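Local coordinates for B-agarase (Saccharophagus degradans, PDB 4BQ2), which hydrolyses the beta-1,4-galactosidic linkages of agarose as a family 50 exo-beta-agarase, at residues K533-L538 with S547-F552. Numbering follows the deposited sequence.
Sequences KTIAAL and SSWAEF
Two N-capped helix starts meet at the rim of the hydrolase module, where the indole of W549, in the first turn of helix 549-552, reaches across to the turn that leads into helix 535-542. W549 NE1 donates to K533 O at 3.2 Å with a bent N-H...O angle of 142°, arriving from above the carbonyl plane. K533, the first residue beyond helix 519-532 and with positive phi, puts its carbonyl in the short link between that helix and helix 535-542. I535 N, itself a donor, lies close to NE1 without bonding to it, and I535 CA sits over the indole face. Farther along, I535 CD1 makes a CH-pi contact, 4.1 Å from the centroid of the W549 six-membered ring and 14° off its normal. The chi1 of -165° sets CG1 of I535 anti to the backbone N and carries I535 CD1 to S548 O (3.7 Å) and F552 CB (3.9 Å). Within the beta-galactosidase-like region of the chain, the short helix 549-552 thus packs its first turn against the start of helix 535-542. Each start carries its own cap: T534 OG1 accepts from A537 N, and S548 OG from E551 N at 2.9 Å. E551 OE1 turns back to take both the N-H and the hydroxyl of S547, which ties down the residue before the S548 cap. Deeper in, L538 CD1 touches both aromatics, 3.7 Å from W549 CH2 and 3.7 Å from F552 CE1, the two meeting it from directions about a right angle apart. W549 CZ3 lies over one face of the F552 ring, near its rim, while F552 CD2 meets the indole at its edge. L546 packs against I535, L538 and F552, and R521 of helix 519-532 joins F552 through a cation-pi contact and a hydrogen bond to its carbonyl.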
ATOM      1  N   LYS A 533     -42.169  -1.624  -8.678  1.00 33.58           N
ATOM      2  CA  LYS A 533     -43.505  -2.038  -8.179  1.00 35.02           C
ATOM      3  C   LYS A 533     -43.844  -3.480  -8.562  1.00 34.19           C
ATOM      4  O   LYS A 533     -44.066  -4.323  -7.697  1.00 32.69           O
ATOM      5  CB  LYS A 533     -44.649  -1.064  -8.560  1.00 34.72           C
ATOM      6  CG  LYS A 533     -44.309   0.425  -8.609  1.00 37.98           C
ATOM      7  CD  LYS A 533     -44.037   1.052  -7.247  1.00 35.53           C
ATOM      8  CE  LYS A 533     -43.646   2.509  -7.411  1.00 37.72           C
ATOM      9  NZ  LYS A 533     -43.451   3.152  -6.085  1.00 36.23           N
ATOM     10  N   THR A 534     -43.820  -3.769  -9.862  1.00 33.50           N
ATOM     11  CA  THR A 534     -44.248  -5.061 -10.364  1.00 30.02           C
ATOM     12  C   THR A 534     -43.043  -5.782 -10.930  1.00 29.97           C
ATOM     13  O   THR A 534     -42.134  -5.137 -11.482  1.00 28.26           O
ATOM     14  CB  THR A 534     -45.279  -4.903 -11.516  1.00 30.41           C
ATOM     15  OG1 THR A 534     -44.643  -4.269 -12.625  1.00 30.70           O
ATOM     16  CG2 THR A 534     -46.475  -4.044 -11.093  1.00 29.59           C
ATOM     17  N   ILE A 535     -43.049  -7.110 -10.825  1.00 29.28           N
ATOM     18  CA  ILE A 535     -42.000  -7.910 -11.438  1.00 30.74           C
ATOM     19  C   ILE A 535     -41.989  -7.689 -12.960  1.00 31.03           C
ATOM     20  O   ILE A 535     -40.968  -7.913 -13.603  1.00 30.47           O
ATOM     21  CB  ILE A 535     -42.108  -9.420 -11.075  1.00 30.81           C
ATOM     22  CG1 ILE A 535     -40.818 -10.201 -11.400  1.00 30.72           C
ATOM     23  CG2 ILE A 535     -43.281 -10.077 -11.782  1.00 34.99           C
ATOM     24  CD1 ILE A 535     -39.572  -9.750 -10.639  1.00 27.90           C
ATOM     25  N   ALA A 536     -43.110  -7.245 -13.532  1.00 29.48           N
ATOM     26  CA  ALA A 536     -43.157  -7.054 -14.970  1.00 30.15           C
ATOM     27  C   ALA A 536     -42.272  -5.867 -15.363  1.00 30.28           C
ATOM     28  O   ALA A 536     -41.578  -5.916 -16.386  1.00 31.40           O
ATOM     29  CB  ALA A 536     -44.601  -6.881 -15.458  1.00 29.81           C
ATOM     30  N   ALA A 537     -42.277  -4.809 -14.548  1.00 28.82           N
ATOM     31  CA  ALA A 537     -41.452  -3.635 -14.855  1.00 29.19           C
ATOM     32  C   ALA A 537     -39.973  -4.020 -14.771  1.00 31.09           C
ATOM     33  O   ALA A 537     -39.175  -3.619 -15.617  1.00 30.03           O
ATOM     34  CB  ALA A 537     -41.763  -2.477 -13.931  1.00 29.14           C
ATOM     35  N   LEU A 538     -39.631  -4.822 -13.767  1.00 30.20           N
ATOM     36  CA  LEU A 538     -38.251  -5.251 -13.557  1.00 29.88           C
ATOM     37  C   LEU A 538     -37.835  -6.188 -14.699  1.00 31.64           C
ATOM     38  O   LEU A 538     -36.748  -6.037 -15.252  1.00 29.52           O
ATOM     39  CB  LEU A 538     -38.085  -5.927 -12.183  1.00 31.71           C
ATOM     40  CG  LEU A 538     -36.676  -6.498 -11.899  1.00 33.98           C
ATOM     41  CD1 LEU A 538     -36.295  -6.422 -10.430  1.00 33.16           C
ATOM     42  CD2 LEU A 538     -36.489  -7.922 -12.416  1.00 34.15           C
ATOM     43  N   SER A 547     -40.986 -15.136 -12.942  1.00 28.29           N
ATOM     44  CA  SER A 547     -42.416 -15.401 -12.825  1.00 28.74           C
ATOM     45  C   SER A 547     -43.012 -14.588 -11.668  1.00 29.61           C
ATOM     46  O   SER A 547     -44.242 -14.372 -11.616  1.00 25.55           O
ATOM     47  CB  SER A 547     -42.640 -16.887 -12.610  1.00 30.72           C
ATOM     48  OG  SER A 547     -42.053 -17.261 -11.383  1.00 36.44           O
ATOM     49  N   SER A 548     -42.140 -14.127 -10.753  1.00 25.86           N
ATOM     50  CA  SER A 548     -42.599 -13.406  -9.542  1.00 28.04           C
ATOM     51  C   SER A 548     -41.482 -12.694  -8.781  1.00 28.71           C
ATOM     52  O   SER A 548     -40.285 -12.949  -9.008  1.00 28.17           O
ATOM     53  CB  SER A 548     -43.325 -14.369  -8.571  1.00 26.17           C
ATOM     54  OG  SER A 548     -42.435 -15.291  -7.965  1.00 24.72           O
ATOM     55  N   TRP A 549     -41.884 -11.803  -7.875  1.00 29.79           N
ATOM     56  CA  TRP A 549     -40.968 -11.295  -6.839  1.00 31.53           C
ATOM     57  C   TRP A 549     -40.379 -12.414  -5.990  1.00 32.71           C
ATOM     58  O   TRP A 549     -39.251 -12.301  -5.517  1.00 33.48           O
ATOM     59  CB  TRP A 549     -41.652 -10.274  -5.936  1.00 27.72           C
ATOM     60  CG  TRP A 549     -41.771  -8.963  -6.592  1.00 28.60           C
ATOM     61  CD1 TRP A 549     -42.918  -8.337  -6.937  1.00 27.51           C
ATOM     62  CD2 TRP A 549     -40.698  -8.109  -7.007  1.00 28.51           C
ATOM     63  NE1 TRP A 549     -42.644  -7.140  -7.551  1.00 29.73           N
ATOM     64  CE2 TRP A 549     -41.285  -6.970  -7.606  1.00 29.19           C
ATOM     65  CE3 TRP A 549     -39.299  -8.200  -6.949  1.00 28.74           C
ATOM     66  CZ2 TRP A 549     -40.523  -5.913  -8.129  1.00 29.70           C
ATOM     67  CZ3 TRP A 549     -38.544  -7.148  -7.456  1.00 28.50           C
ATOM     68  CH2 TRP A 549     -39.164  -6.020  -8.056  1.00 30.99           C
ATOM     69  N   ALA A 550     -41.149 -13.486  -5.793  1.00 34.68           N
ATOM     70  CA  ALA A 550     -40.678 -14.625  -5.025  1.00 33.39           C
ATOM     71  C   ALA A 550     -39.557 -15.375  -5.749  1.00 35.48           C
ATOM     72  O   ALA A 550     -38.578 -15.793  -5.111  1.00 34.50           O
ATOM     73  CB  ALA A 550     -41.830 -15.548  -4.664  1.00 36.57           C
ATOM     74  N   GLU A 551     -39.672 -15.522  -7.073  1.00 31.79           N
ATOM     75  CA  GLU A 551     -38.564 -16.077  -7.867  1.00 31.91           C
ATOM     76  C   GLU A 551     -37.367 -15.118  -7.898  1.00 29.70           C
ATOM     77  O   GLU A 551     -36.206 -15.532  -7.824  1.00 27.40           O
ATOM     78  CB  GLU A 551     -38.989 -16.418  -9.300  1.00 29.87           C
ATOM     79  CG  GLU A 551     -37.950 -17.256 -10.042  1.00 33.78           C
ATOM     80  CD  GLU A 551     -38.422 -17.785 -11.404  1.00 37.04           C
ATOM     81  OE1 GLU A 551     -39.257 -17.138 -12.084  1.00 37.39           O
ATOM     82  OE2 GLU A 551     -37.941 -18.868 -11.792  1.00 39.31           O
ATOM     83  N   PHE A 552     -37.650 -13.825  -8.027  1.00 31.73           N
ATOM     84  CA  PHE A 552     -36.592 -12.829  -7.961  1.00 29.51           C
ATOM     85  C   PHE A 552     -35.807 -12.990  -6.644  1.00 29.23           C
ATOM     86  O   PHE A 552     -34.561 -12.946  -6.634  1.00 28.47           O
ATOM     87  CB  PHE A 552     -37.176 -11.421  -8.040  1.00 30.34           C
ATOM     88  CG  PHE A 552     -36.163 -10.355  -7.775  1.00 30.35           C
ATOM     89  CD1 PHE A 552     -35.328  -9.916  -8.792  1.00 29.79           C
ATOM     90  CD2 PHE A 552     -36.004  -9.841  -6.493  1.00 31.87           C
ATOM     91  CE1 PHE A 552     -34.376  -8.943  -8.551  1.00 31.62           C
ATOM     92  CE2 PHE A 552     -35.042  -8.869  -6.241  1.00 32.78           C
ATOM     93  CZ  PHE A 552     -34.235  -8.418  -7.276  1.00 31.65           C
TER